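Local coordinates for uncharacterized protein MG377 homolog (Mycoplasma pneumoniae, PDB 1ZXJ) that is of unknown function but may act as a chaperone, with a mostly helical, three-lobed structure, at residues A[30-36]-A[142-147]; A[39-43]-A[148-152]; A[152-156]-A[197-202]. One frame throughout, in Å; residues are numbered along the deposited sequence.

Contact 1: residues A[30-36]-A[142-147]; sequences LKSTAKL and ALVFNH
Leu-143 meets Ala-34 where strand 33-36 passes over the helix segment 142-147. The short axes come within 8.2 Å and cross at -56°. The contact is almost wholly apolar. CB of Ala-34 lies 3.3 Å from CB of Leu-143. CG of Leu-143 stands beside its own backbone N (chi1 -86°), and its two methyl groups meet the chain that leads into the strand. CD1 of Leu-143 packs 3.8 Å from CD1 of Leu-30, and its CD2 faces CB of Ser-32. The other branch of Leu-30, CD2, rests 4.0 Å from CB of Ala-142. At the far end, CD2 of Leu-36 approaches NE2 of His-147 at 3.7 Å. The two side chains cross at about a right angle, with the methyl group oblique to the ring. With CG of His-147 anti to the backbone N (chi1 -177°), the imidazole lies on the Leu-36 side.

Two oxygens also lie against leucine methyl groups. OD1 of Asn-146 is 3.4 Å from CD1 of Leu-30, and O of Ser-32 faces CD1 of Leu-143. OG of Ser-32 is hydrogen-bonded to the backbone N of Asp-107.

Strand 33-36 pairs antiparallel with strand 102-105, whose Phe-102 meets the His-147 ring edge-to-face and whose Phe-104 touches Ala-34 and Val-144. This two-stranded sheet therefore packs against helix 129-152, while helix 108-120 adjoins Leu-30 and Ser-32 through Glu-110.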
ATOM      1  N   LEU A  30     -14.389  -2.737  -9.396  1.00 71.22           N
ATOM      2  CA  LEU A  30     -13.730  -3.876 -10.013  1.00 68.93           C
ATOM      3  C   LEU A  30     -14.765  -4.976 -10.158  1.00 67.39           C
ATOM      4  O   LEU A  30     -15.735  -5.008  -9.402  1.00 67.18           O
ATOM      5  CB  LEU A  30     -12.598  -4.381  -9.117  1.00 69.19           C
ATOM      6  CG  LEU A  30     -11.836  -3.403  -8.214  1.00 69.11           C
ATOM      7  CD1 LEU A  30     -12.761  -2.753  -7.176  1.00 68.94           C
ATOM      8  CD2 LEU A  30     -10.730  -4.174  -7.511  1.00 69.59           C
ATOM      9  N   LYS A  31     -14.554  -5.878 -11.114  1.00 64.82           N
ATOM     10  CA  LYS A  31     -15.484  -6.979 -11.325  1.00 63.09           C
ATOM     11  C   LYS A  31     -15.420  -7.964 -10.154  1.00 61.43           C
ATOM     12  O   LYS A  31     -16.233  -8.884 -10.054  1.00 61.38           O
ATOM     13  CB  LYS A  31     -15.168  -7.695 -12.639  1.00 62.94           C
ATOM     14  N   SER A  32     -14.447  -7.770  -9.269  1.00 58.93           N
ATOM     15  CA  SER A  32     -14.298  -8.638  -8.109  1.00 57.08           C
ATOM     16  C   SER A  32     -15.059  -8.061  -6.930  1.00 55.77           C
ATOM     17  O   SER A  32     -15.157  -6.840  -6.779  1.00 56.58           O
ATOM     18  CB  SER A  32     -12.826  -8.799  -7.755  1.00 56.85           C
ATOM     19  OG  SER A  32     -12.135  -9.444  -8.806  1.00 57.60           O
ATOM     20  N   THR A  33     -15.588  -8.934  -6.083  1.00 53.39           N
ATOM     21  CA  THR A  33     -16.363  -8.465  -4.951  1.00 52.97           C
ATOM     22  C   THR A  33     -15.869  -8.960  -3.611  1.00 52.18           C
ATOM     23  O   THR A  33     -15.315 -10.051  -3.506  1.00 51.87           O
ATOM     24  CB  THR A  33     -17.828  -8.876  -5.093  1.00 53.56           C
ATOM     25  OG1 THR A  33     -17.921 -10.307  -5.059  1.00 55.11           O
ATOM     26  CG2 THR A  33     -18.401  -8.356  -6.412  1.00 51.89           C
ATOM     27  N   ALA A  34     -16.094  -8.146  -2.586  1.00 52.04           N
ATOM     28  CA  ALA A  34     -15.688  -8.479  -1.226  1.00 52.74           C
ATOM     29  C   ALA A  34     -16.854  -8.260  -0.255  1.00 53.04           C
ATOM     30  O   ALA A  34     -17.375  -7.147  -0.123  1.00 53.11           O
ATOM     31  CB  ALA A  34     -14.496  -7.630  -0.818  1.00 53.34           C
ATOM     32  N   LYS A  35     -17.246  -9.332   0.428  1.00 52.66           N
ATOM     33  CA  LYS A  35     -18.362  -9.302   1.365  1.00 51.78           C
ATOM     34  C   LYS A  35     -17.908  -9.425   2.817  1.00 49.69           C
ATOM     35  O   LYS A  35     -17.116 -10.300   3.149  1.00 48.57           O
ATOM     36  CB  LYS A  35     -19.321 -10.444   1.007  1.00 54.40           C
ATOM     37  CG  LYS A  35     -20.596 -10.518   1.847  1.00 57.57           C
ATOM     38  CD  LYS A  35     -21.633 -11.471   1.233  1.00 58.74           C
ATOM     39  CE  LYS A  35     -22.052 -11.011  -0.162  1.00 59.31           C
ATOM     40  NZ  LYS A  35     -23.303 -11.683  -0.618  1.00 61.45           N
ATOM     41  N   LEU A  36     -18.409  -8.548   3.681  1.00 47.60           N
ATOM     42  CA  LEU A  36     -18.043  -8.593   5.094  1.00 46.47           C
ATOM     43  C   LEU A  36     -18.891  -9.580   5.895  1.00 48.18           C
ATOM     44  O   LEU A  36     -19.981  -9.237   6.350  1.00 48.99           O
ATOM     45  CB  LEU A  36     -18.177  -7.218   5.728  1.00 43.04           C
ATOM     46  CG  LEU A  36     -17.646  -7.206   7.155  1.00 42.19           C
ATOM     47  CD1 LEU A  36     -16.236  -7.758   7.148  1.00 42.96           C
ATOM     48  CD2 LEU A  36     -17.654  -5.805   7.725  1.00 39.95           C
ATOM     49  N   ALA A 142      -7.352  -4.215  -2.373  1.00 28.53           N
ATOM     50  CA  ALA A 142      -8.166  -3.205  -3.044  1.00 28.28           C
ATOM     51  C   ALA A 142      -9.586  -3.194  -2.484  1.00 29.18           C
ATOM     52  O   ALA A 142     -10.049  -2.181  -1.942  1.00 27.48           O
ATOM     53  CB  ALA A 142      -8.202  -3.474  -4.516  1.00 27.86           C
ATOM     54  N   LEU A 143     -10.260  -4.337  -2.617  1.00 30.25           N
ATOM     55  CA  LEU A 143     -11.619  -4.508  -2.122  1.00 29.90           C
ATOM     56  C   LEU A 143     -11.763  -4.104  -0.665  1.00 30.65           C
ATOM     57  O   LEU A 143     -12.751  -3.476  -0.280  1.00 32.23           O
ATOM     58  CB  LEU A 143     -12.068  -5.961  -2.248  1.00 29.04           C
ATOM     59  CG  LEU A 143     -12.692  -6.523  -3.526  1.00 30.12           C
ATOM     60  CD1 LEU A 143     -13.069  -5.378  -4.484  1.00 26.99           C
ATOM     61  CD2 LEU A 143     -11.727  -7.538  -4.162  1.00 26.40           C
ATOM     62  N   VAL A 144     -10.800  -4.461   0.165  1.00 30.69           N
ATOM     63  CA  VAL A 144     -10.943  -4.109   1.562  1.00 32.86           C
ATOM     64  C   VAL A 144     -10.807  -2.620   1.784  1.00 35.39           C
ATOM     65  O   VAL A 144     -11.544  -2.038   2.583  1.00 34.96           O
ATOM     66  CB  VAL A 144      -9.944  -4.855   2.431  1.00 31.34           C
ATOM     67  CG1 VAL A 144      -9.941  -4.267   3.818  1.00 31.67           C
ATOM     68  CG2 VAL A 144     -10.324  -6.332   2.482  1.00 30.40           C
ATOM     69  N   PHE A 145      -9.871  -2.000   1.076  1.00 38.21           N
ATOM     70  CA  PHE A 145      -9.684  -0.565   1.207  1.00 40.71           C
ATOM     71  C   PHE A 145     -10.910   0.172   0.708  1.00 42.62           C
ATOM     72  O   PHE A 145     -11.300   1.193   1.275  1.00 43.29           O
ATOM     73  CB  PHE A 145      -8.460  -0.105   0.426  1.00 42.25           C
ATOM     74  CG  PHE A 145      -7.197  -0.142   1.217  1.00 43.19           C
ATOM     75  CD1 PHE A 145      -7.192  -0.616   2.525  1.00 43.89           C
ATOM     76  CD2 PHE A 145      -6.003   0.283   0.652  1.00 44.66           C
ATOM     77  CE1 PHE A 145      -6.013  -0.669   3.263  1.00 44.44           C
ATOM     78  CE2 PHE A 145      -4.807   0.234   1.384  1.00 46.54           C
ATOM     79  CZ  PHE A 145      -4.815  -0.242   2.691  1.00 45.81           C
ATOM     80  N   ASN A 146     -11.510  -0.328  -0.364  1.00 44.46           N
ATOM     81  CA  ASN A 146     -12.706   0.308  -0.891  1.00 47.83           C
ATOM     82  C   ASN A 146     -13.723   0.355   0.231  1.00 48.72           C
ATOM     83  O   ASN A 146     -14.384   1.368   0.446  1.00 49.46           O
ATOM     84  CB  ASN A 146     -13.278  -0.496  -2.060  1.00 50.38           C
ATOM     85  CG  ASN A 146     -12.623  -0.154  -3.398  1.00 53.71           C
ATOM     86  OD1 ASN A 146     -12.702  -0.939  -4.357  1.00 54.67           O
ATOM     87  ND2 ASN A 146     -11.993   1.026  -3.479  1.00 53.75           N
ATOM     88  N   HIS A 147     -13.804  -0.751   0.962  1.00 49.92           N
ATOM     89  CA  HIS A 147     -14.734  -0.913   2.071  1.00 51.26           C
ATOM     90  C   HIS A 147     -14.564   0.059   3.238  1.00 51.57           C
ATOM     91  O   HIS A 147     -15.477   0.808   3.572  1.00 51.91           O
ATOM     92  CB  HIS A 147     -14.643  -2.347   2.606  1.00 52.61           C
ATOM     93  CG  HIS A 147     -15.619  -2.649   3.703  1.00 53.23           C
ATOM     94  ND1 HIS A 147     -16.927  -3.011   3.459  1.00 53.54           N
ATOM     95  CD2 HIS A 147     -15.482  -2.616   5.051  1.00 52.83           C
ATOM     96  CE1 HIS A 147     -17.554  -3.188   4.608  1.00 53.47           C
ATOM     97  NE2 HIS A 147     -16.700  -2.953   5.589  1.00 54.05           N
TER

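Contact 2: residues A[39-43]-A[148-152]; sequences PIQYD and LQKEW
Leu-148 offers its CD2 methyl to both Ile-40 and Tyr-42 of the loop segment 39-43. CD2 of Leu-148 is 4.2 Å from CD1 of Ile-40, a loose apolar touch. The same methyl lies near OH of Tyr-42. Within the loop, CG2 of Ile-40 covers one face of the Tyr-42 ring, offset toward the rim. CG of Tyr-42 sits beside its backbone N (chi1 -55°), and OH of Tyr-42 ends beside Glu-151. One turn on from Leu-148, Glu-151 meets Tyr-42 from the opposite direction with its chain extended beyond CG. OH of Tyr-42 donates a weak hydrogen bond to OE2 of Glu-151, 3.4 Å long. The planes of the carboxylate and the phenol ring are 74° apart. Trp-152 closes the turn. Its CZ2 comes within 4.4 Å of CE2 of Tyr-42, and CB of Leu-148 lies over one face of the indole.

The contact joins the C-terminal turn of helix 129-152 to the connection between strands 33-36 and 46-48. Tyr-101 borders Ile-40. His-205 and Phe-206, just beyond helix 183-204, add rings to Trp-152 and Tyr-42: His-205 meets Trp-152 edge-to-face, and Phe-206 meets Tyr-42.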
ATOM      1  N   PRO A  39     -18.371  -8.878  11.890  1.00 47.57           N
ATOM      2  CA  PRO A  39     -17.901  -7.517  12.173  1.00 46.70           C
ATOM      3  C   PRO A  39     -16.441  -7.601  12.627  1.00 46.91           C
ATOM      4  O   PRO A  39     -16.067  -8.559  13.291  1.00 47.44           O
ATOM      5  CB  PRO A  39     -18.846  -7.058  13.279  1.00 44.85           C
ATOM      6  CG  PRO A  39     -19.125  -8.332  14.015  1.00 45.28           C
ATOM      7  CD  PRO A  39     -19.353  -9.323  12.895  1.00 46.07           C
ATOM      8  N   ILE A  40     -15.624  -6.612  12.265  1.00 46.99           N
ATOM      9  CA  ILE A  40     -14.201  -6.601  12.634  1.00 45.77           C
ATOM     10  C   ILE A  40     -13.965  -6.302  14.117  1.00 45.68           C
ATOM     11  O   ILE A  40     -14.596  -5.406  14.684  1.00 45.27           O
ATOM     12  CB  ILE A  40     -13.420  -5.561  11.799  1.00 45.60           C
ATOM     13  CG1 ILE A  40     -13.686  -5.788  10.307  1.00 45.84           C
ATOM     14  CG2 ILE A  40     -11.932  -5.664  12.105  1.00 43.58           C
ATOM     15  CD1 ILE A  40     -13.091  -4.731   9.384  1.00 44.53           C
ATOM     16  N   GLN A  41     -13.044  -7.040  14.735  1.00 45.30           N
ATOM     17  CA  GLN A  41     -12.753  -6.854  16.155  1.00 45.24           C
ATOM     18  C   GLN A  41     -11.513  -6.035  16.435  1.00 44.80           C
ATOM     19  O   GLN A  41     -10.443  -6.568  16.719  1.00 45.09           O
ATOM     20  CB  GLN A  41     -12.638  -8.202  16.856  1.00 45.13           C
ATOM     21  CG  GLN A  41     -13.875  -9.062  16.699  1.00 47.95           C
ATOM     22  CD  GLN A  41     -15.157  -8.291  16.970  1.00 48.75           C
ATOM     23  OE1 GLN A  41     -15.262  -7.566  17.964  1.00 50.20           O
ATOM     24  NE2 GLN A  41     -16.144  -8.449  16.091  1.00 50.09           N
ATOM     25  N   TYR A  42     -11.678  -4.723  16.389  1.00 45.33           N
ATOM     26  CA  TYR A  42     -10.574  -3.814  16.626  1.00 45.46           C
ATOM     27  C   TYR A  42      -9.973  -3.911  18.015  1.00 46.48           C
ATOM     28  O   TYR A  42      -8.988  -3.247  18.310  1.00 48.28           O
ATOM     29  CB  TYR A  42     -11.023  -2.387  16.355  1.00 44.35           C
ATOM     30  CG  TYR A  42     -11.603  -2.212  14.976  1.00 43.25           C
ATOM     31  CD1 TYR A  42     -12.957  -2.410  14.741  1.00 41.86           C
ATOM     32  CD2 TYR A  42     -10.793  -1.861  13.899  1.00 43.58           C
ATOM     33  CE1 TYR A  42     -13.498  -2.257  13.470  1.00 42.06           C
ATOM     34  CE2 TYR A  42     -11.328  -1.704  12.622  1.00 43.68           C
ATOM     35  CZ  TYR A  42     -12.679  -1.901  12.421  1.00 42.25           C
ATOM     36  OH  TYR A  42     -13.222  -1.710  11.178  1.00 43.77           O
ATOM     37  N   ASP A  43     -10.554  -4.743  18.869  1.00 47.53           N
ATOM     38  CA  ASP A  43     -10.030  -4.899  20.216  1.00 47.31           C
ATOM     39  C   ASP A  43      -9.102  -6.104  20.315  1.00 45.88           C
ATOM     40  O   ASP A  43      -8.264  -6.175  21.219  1.00 44.95           O
ATOM     41  CB  ASP A  43     -11.181  -5.015  21.215  1.00 50.87           C
ATOM     42  CG  ASP A  43     -11.874  -3.684  21.461  1.00 54.71           C
ATOM     43  OD1 ASP A  43     -12.961  -3.681  22.076  1.00 57.21           O
ATOM     44  OD2 ASP A  43     -11.328  -2.637  21.048  1.00 56.59           O
ATOM     45  N   LEU A 148     -13.400   0.034   3.868  1.00 52.32           N
ATOM     46  CA  LEU A 148     -13.156   0.889   5.020  1.00 53.35           C
ATOM     47  C   LEU A 148     -13.159   2.379   4.702  1.00 54.25           C
ATOM     48  O   LEU A 148     -13.445   3.193   5.577  1.00 54.00           O
ATOM     49  CB  LEU A 148     -11.845   0.474   5.693  1.00 53.24           C
ATOM     50  CG  LEU A 148     -11.830  -1.022   6.035  1.00 53.45           C
ATOM     51  CD1 LEU A 148     -10.482  -1.438   6.610  1.00 53.41           C
ATOM     52  CD2 LEU A 148     -12.947  -1.312   7.017  1.00 52.91           C
ATOM     53  N   GLN A 149     -12.841   2.742   3.462  1.00 55.76           N
ATOM     54  CA  GLN A 149     -12.849   4.149   3.082  1.00 56.80           C
ATOM     55  C   GLN A 149     -14.203   4.666   3.515  1.00 57.62           C
ATOM     56  O   GLN A 149     -14.308   5.753   4.085  1.00 57.98           O
ATOM     57  CB  GLN A 149     -12.696   4.313   1.577  1.00 58.51           C
ATOM     58  CG  GLN A 149     -11.439   5.074   1.173  1.00 60.94           C
ATOM     59  CD  GLN A 149     -11.435   5.469  -0.295  1.00 62.59           C
ATOM     60  OE1 GLN A 149     -11.736   4.654  -1.176  1.00 64.00           O
ATOM     61  NE2 GLN A 149     -11.083   6.722  -0.568  1.00 64.27           N
ATOM     62  N   LYS A 150     -15.237   3.875   3.233  1.00 57.76           N
ATOM     63  CA  LYS A 150     -16.593   4.206   3.648  1.00 58.11           C
ATOM     64  C   LYS A 150     -16.580   4.380   5.168  1.00 58.32           C
ATOM     65  O   LYS A 150     -16.578   5.495   5.683  1.00 58.71           O
ATOM     66  CB  LYS A 150     -17.554   3.069   3.332  1.00 59.66           C
ATOM     67  CG  LYS A 150     -17.925   2.881   1.879  1.00 62.90           C
ATOM     68  CD  LYS A 150     -18.971   1.759   1.752  1.00 64.22           C
ATOM     69  CE  LYS A 150     -20.212   2.024   2.635  1.00 64.99           C
ATOM     70  NZ  LYS A 150     -21.257   0.948   2.570  1.00 64.42           N
ATOM     71  N   GLU A 151     -16.560   3.256   5.878  1.00 57.89           N
ATOM     72  CA  GLU A 151     -16.560   3.257   7.335  1.00 57.83           C
ATOM     73  C   GLU A 151     -15.748   4.413   7.943  1.00 56.18           C
ATOM     74  O   GLU A 151     -16.293   5.221   8.686  1.00 54.95           O
ATOM     75  CB  GLU A 151     -16.039   1.904   7.874  1.00 59.88           C
ATOM     76  CG  GLU A 151     -16.904   1.254   8.991  1.00 63.40           C
ATOM     77  CD  GLU A 151     -16.110   0.303   9.926  1.00 65.72           C
ATOM     78  OE1 GLU A 151     -15.342   0.804  10.784  1.00 66.57           O
ATOM     79  OE2 GLU A 151     -16.246  -0.941   9.805  1.00 65.43           O
ATOM     80  N   TRP A 152     -14.463   4.516   7.615  1.00 55.70           N
ATOM     81  CA  TRP A 152     -13.633   5.573   8.198  1.00 55.50           C
ATOM     82  C   TRP A 152     -13.781   6.937   7.561  1.00 56.07           C
ATOM     83  O   TRP A 152     -13.284   7.928   8.094  1.00 54.54           O
ATOM     84  CB  TRP A 152     -12.155   5.184   8.167  1.00 54.89           C
ATOM     85  CG  TRP A 152     -11.868   3.857   8.781  1.00 55.79           C
ATOM     86  CD1 TRP A 152     -12.568   3.252   9.776  1.00 55.67           C
ATOM     87  CD2 TRP A 152     -10.795   2.969   8.448  1.00 56.63           C
ATOM     88  NE1 TRP A 152     -12.001   2.045  10.089  1.00 56.96           N
ATOM     89  CE2 TRP A 152     -10.906   1.849   9.293  1.00 56.92           C
ATOM     90  CE3 TRP A 152      -9.740   3.019   7.531  1.00 56.77           C
ATOM     91  CZ2 TRP A 152     -10.013   0.777   9.237  1.00 56.62           C
ATOM     92  CZ3 TRP A 152      -8.853   1.955   7.479  1.00 57.17           C
ATOM     93  CH2 TRP A 152      -8.993   0.853   8.332  1.00 56.78           C
TER

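Contact 3: residues A[152-156]-A[197-202]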
ATOM      1  N   TRP A 152     -14.463   4.516   7.615  1.00 55.70           N
ATOM      2  CA  TRP A 152     -13.633   5.573   8.198  1.00 55.50           C
ATOM      3  C   TRP A 152     -13.781   6.937   7.561  1.00 56.07           C
ATOM      4  O   TRP A 152     -13.284   7.928   8.094  1.00 54.54           O
ATOM      5  CB  TRP A 152     -12.155   5.184   8.167  1.00 54.89           C
ATOM      6  CG  TRP A 152     -11.868   3.857   8.781  1.00 55.79           C
ATOM      7  CD1 TRP A 152     -12.568   3.252   9.776  1.00 55.67           C
ATOM      8  CD2 TRP A 152     -10.795   2.969   8.448  1.00 56.63           C
ATOM      9  NE1 TRP A 152     -12.001   2.045  10.089  1.00 56.96           N
ATOM     10  CE2 TRP A 152     -10.906   1.849   9.293  1.00 56.92           C
ATOM     11  CE3 TRP A 152      -9.740   3.019   7.531  1.00 56.77           C
ATOM     12  CZ2 TRP A 152     -10.013   0.777   9.237  1.00 56.62           C
ATOM     13  CZ3 TRP A 152      -8.853   1.955   7.479  1.00 57.17           C
ATOM     14  CH2 TRP A 152      -8.993   0.853   8.332  1.00 56.78           C
ATOM     15  N   LYS A 153     -14.469   6.994   6.427  1.00 57.45           N
ATOM     16  CA  LYS A 153     -14.649   8.256   5.731  1.00 59.08           C
ATOM     17  C   LYS A 153     -13.271   8.861   5.462  1.00 58.89           C
ATOM     18  O   LYS A 153     -12.747   9.651   6.251  1.00 59.30           O
ATOM     19  CB  LYS A 153     -15.508   9.211   6.571  1.00 60.82           C
ATOM     20  CG  LYS A 153     -17.013   9.025   6.380  1.00 62.75           C
ATOM     21  CD  LYS A 153     -17.820  10.136   7.054  1.00 63.65           C
ATOM     22  CE  LYS A 153     -17.944   9.918   8.559  1.00 64.24           C
ATOM     23  NZ  LYS A 153     -18.696   8.663   8.880  1.00 64.31           N
ATOM     24  N   VAL A 154     -12.679   8.479   4.340  1.00 58.17           N
ATOM     25  CA  VAL A 154     -11.360   8.976   3.998  1.00 57.27           C
ATOM     26  C   VAL A 154     -11.326   9.542   2.600  1.00 56.55           C
ATOM     27  O   VAL A 154     -11.865   8.949   1.665  1.00 54.30           O
ATOM     28  CB  VAL A 154     -10.313   7.862   4.102  1.00 56.94           C
ATOM     29  CG1 VAL A 154      -8.929   8.412   3.800  1.00 58.09           C
ATOM     30  CG2 VAL A 154     -10.350   7.270   5.475  1.00 56.07           C
ATOM     31  N   GLU A 155     -10.690  10.699   2.463  1.00 57.17           N
ATOM     32  CA  GLU A 155     -10.586  11.328   1.163  1.00 57.99           C
ATOM     33  C   GLU A 155      -9.393  12.249   0.995  1.00 57.20           C
ATOM     34  O   GLU A 155      -8.983  12.948   1.921  1.00 57.73           O
ATOM     35  CB  GLU A 155     -11.859  12.098   0.844  1.00 59.75           C
ATOM     36  CG  GLU A 155     -11.875  12.650  -0.572  1.00 64.51           C
ATOM     37  CD  GLU A 155     -11.632  11.573  -1.619  1.00 66.82           C
ATOM     38  OE1 GLU A 155     -10.468  11.130  -1.781  1.00 67.73           O
ATOM     39  OE2 GLU A 155     -12.617  11.162  -2.271  1.00 68.25           O
ATOM     40  N   ILE A 156      -8.839  12.218  -0.210  1.00 56.23           N
ATOM     41  CA  ILE A 156      -7.709  13.047  -0.586  1.00 55.67           C
ATOM     42  C   ILE A 156      -8.290  14.126  -1.479  1.00 55.10           C
ATOM     43  O   ILE A 156      -8.778  13.824  -2.565  1.00 55.73           O
ATOM     44  CB  ILE A 156      -6.665  12.243  -1.387  1.00 55.72           C
ATOM     45  CG1 ILE A 156      -5.772  11.448  -0.429  1.00 56.50           C
ATOM     46  CG2 ILE A 156      -5.823  13.178  -2.240  1.00 55.10           C
ATOM     47  CD1 ILE A 156      -6.499  10.460   0.442  1.00 57.24           C
ATOM     48  N   ARG A 197      -2.567   6.487   2.727  1.00 33.36           N
ATOM     49  CA  ARG A 197      -3.372   6.957   3.850  1.00 33.69           C
ATOM     50  C   ARG A 197      -4.236   5.852   4.459  1.00 33.49           C
ATOM     51  O   ARG A 197      -4.462   5.834   5.662  1.00 32.87           O
ATOM     52  CB  ARG A 197      -4.241   8.137   3.428  1.00 34.52           C
ATOM     53  CG  ARG A 197      -4.792   8.921   4.604  1.00 37.65           C
ATOM     54  CD  ARG A 197      -5.643  10.056   4.115  1.00 42.51           C
ATOM     55  NE  ARG A 197      -5.965  11.023   5.158  1.00 47.38           N
ATOM     56  CZ  ARG A 197      -6.824  10.812   6.153  1.00 50.64           C
ATOM     57  NH1 ARG A 197      -7.466   9.652   6.265  1.00 50.97           N
ATOM     58  NH2 ARG A 197      -7.064  11.783   7.027  1.00 53.24           N
ATOM     59  N   MET A 198      -4.733   4.943   3.630  1.00 32.92           N
ATOM     60  CA  MET A 198      -5.516   3.830   4.137  1.00 33.09           C
ATOM     61  C   MET A 198      -4.572   2.959   4.969  1.00 33.31           C
ATOM     62  O   MET A 198      -4.963   2.438   6.015  1.00 33.65           O
ATOM     63  CB  MET A 198      -6.107   2.995   2.994  1.00 34.35           C
ATOM     64  CG  MET A 198      -7.258   3.660   2.220  1.00 36.24           C
ATOM     65  SD  MET A 198      -8.734   3.894   3.201  1.00 35.21           S
ATOM     66  CE  MET A 198      -8.241   5.292   4.080  1.00 35.98           C
ATOM     67  N   VAL A 199      -3.333   2.803   4.505  1.00 30.38           N
ATOM     68  CA  VAL A 199      -2.372   2.012   5.239  1.00 28.95           C
ATOM     69  C   VAL A 199      -2.164   2.645   6.599  1.00 30.65           C
ATOM     70  O   VAL A 199      -2.325   2.003   7.635  1.00 29.80           O
ATOM     71  CB  VAL A 199      -1.033   1.927   4.502  1.00 29.21           C
ATOM     72  CG1 VAL A 199       0.063   1.489   5.448  1.00 26.63           C
ATOM     73  CG2 VAL A 199      -1.144   0.923   3.375  1.00 30.71           C
ATOM     74  N   LEU A 200      -1.820   3.918   6.617  1.00 31.60           N
ATOM     75  CA  LEU A 200      -1.615   4.547   7.901  1.00 32.38           C
ATOM     76  C   LEU A 200      -2.867   4.444   8.777  1.00 31.86           C
ATOM     77  O   LEU A 200      -2.773   4.298   9.998  1.00 29.28           O
ATOM     78  CB  LEU A 200      -1.202   6.002   7.704  1.00 33.55           C
ATOM     79  CG  LEU A 200       0.082   6.156   6.874  1.00 36.25           C
ATOM     80  CD1 LEU A 200       0.422   7.635   6.743  1.00 35.72           C
ATOM     81  CD2 LEU A 200       1.248   5.393   7.526  1.00 34.77           C
ATOM     82  N   GLU A 201      -4.032   4.498   8.136  1.00 32.47           N
ATOM     83  CA  GLU A 201      -5.327   4.427   8.814  1.00 33.31           C
ATOM     84  C   GLU A 201      -5.641   3.045   9.387  1.00 32.34           C
ATOM     85  O   GLU A 201      -6.162   2.919  10.492  1.00 30.79           O
ATOM     86  CB  GLU A 201      -6.433   4.844   7.846  1.00 36.07           C
ATOM     87  CG  GLU A 201      -6.679   6.332   7.787  1.00 40.55           C
ATOM     88  CD  GLU A 201      -7.276   6.870   9.070  1.00 44.47           C
ATOM     89  OE1 GLU A 201      -7.938   6.081   9.781  1.00 46.35           O
ATOM     90  OE2 GLU A 201      -7.103   8.080   9.356  1.00 45.94           O
ATOM     91  N   THR A 202      -5.345   2.016   8.608  1.00 31.74           N
ATOM     92  CA  THR A 202      -5.545   0.647   9.043  1.00 29.98           C
ATOM     93  C   THR A 202      -4.712   0.468  10.312  1.00 30.15           C
ATOM     94  O   THR A 202      -5.217   0.070  11.346  1.00 30.81           O
ATOM     95  CB  THR A 202      -5.098  -0.329   7.945  1.00 29.81           C
ATOM     96  OG1 THR A 202      -6.086  -0.355   6.906  1.00 29.89           O
ATOM     97  CG2 THR A 202      -4.923  -1.705   8.495  1.00 34.22           C
TER
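This is a mainly apolar contact between a helix exit and the side of another helix. Residues 152-156 lead from helix 129-152 to helix 158-171, and they run past the C-terminal half of helix 183-204. Lys-153 has positive phi (56°) and ends helix 129-152 in a Schellman motif. The chain then turns, and Val-154 points at helix 183-204.

Trp-152 lays the six-membered part of its indole along residues 198-202. CB of Glu-201 is 3.8 Å from CZ3 of Trp-152, and O of Glu-201 lies over one face of the ring. OG1 of Thr-202 meets the ring at its edge, in plane, 3.5 Å from CH2 of Trp-152. That hydroxyl donates to O of Met-198 at 3.1 Å, from above the carbonyl plane. The same carbonyl also accepts the backbone N of Thr-202.

Val-154 packs against both Met-198 and Arg-197. The Met-198 chain bends at chi2 (-66°) and chi3 (79°), which brings its CE against both methyl groups of Val-154. Arg-197 crosses Val-154 obliquely, its chain extended from CG to NE. Its NH1 lies beside CG1 of Val-154. CD of Arg-197 also packs 3.8 Å from CD1 of Ile-156. Leu-193 and Leu-194 of the same helix continue the apolar surface at Ile-156.

Several polar groups pair within their own segment. NH1 of Arg-197 forms a salt bridge with OE2 of Glu-201, 3.5 Å apart, one turn along the helix. This pairing probably offsets the arginine charge beside Val-154. O of Val-154 accepts a hydrogen bond from NE2 of Gln-149. What joins the segments is mainly packing of the indole, the valine and methionine methyls and the arginine chain.

Overall arrangement
Helix 129-152 supplies one side of contacts 1 and 2 and ends at Trp-152, where contact 3 starts. Contact 2 shares that residue. The centres of contacts 1 and 2 are about 13 Å apart, those of contacts 2 and 3 about 11 Å, and those of contacts 1 and 3 about 15 Å. Contacts 1 and 3 also meet directly: CE2 of Phe-145 packs 3.4 Å from CB of Met-198. Between contacts 2 and 3, O of Gln-149 and N of Val-154 are 3.2 Å apart, a probable hydrogen bond. The helix thus links the N-terminal strand and loop to helix 183-204. No ligand marks a functional site here.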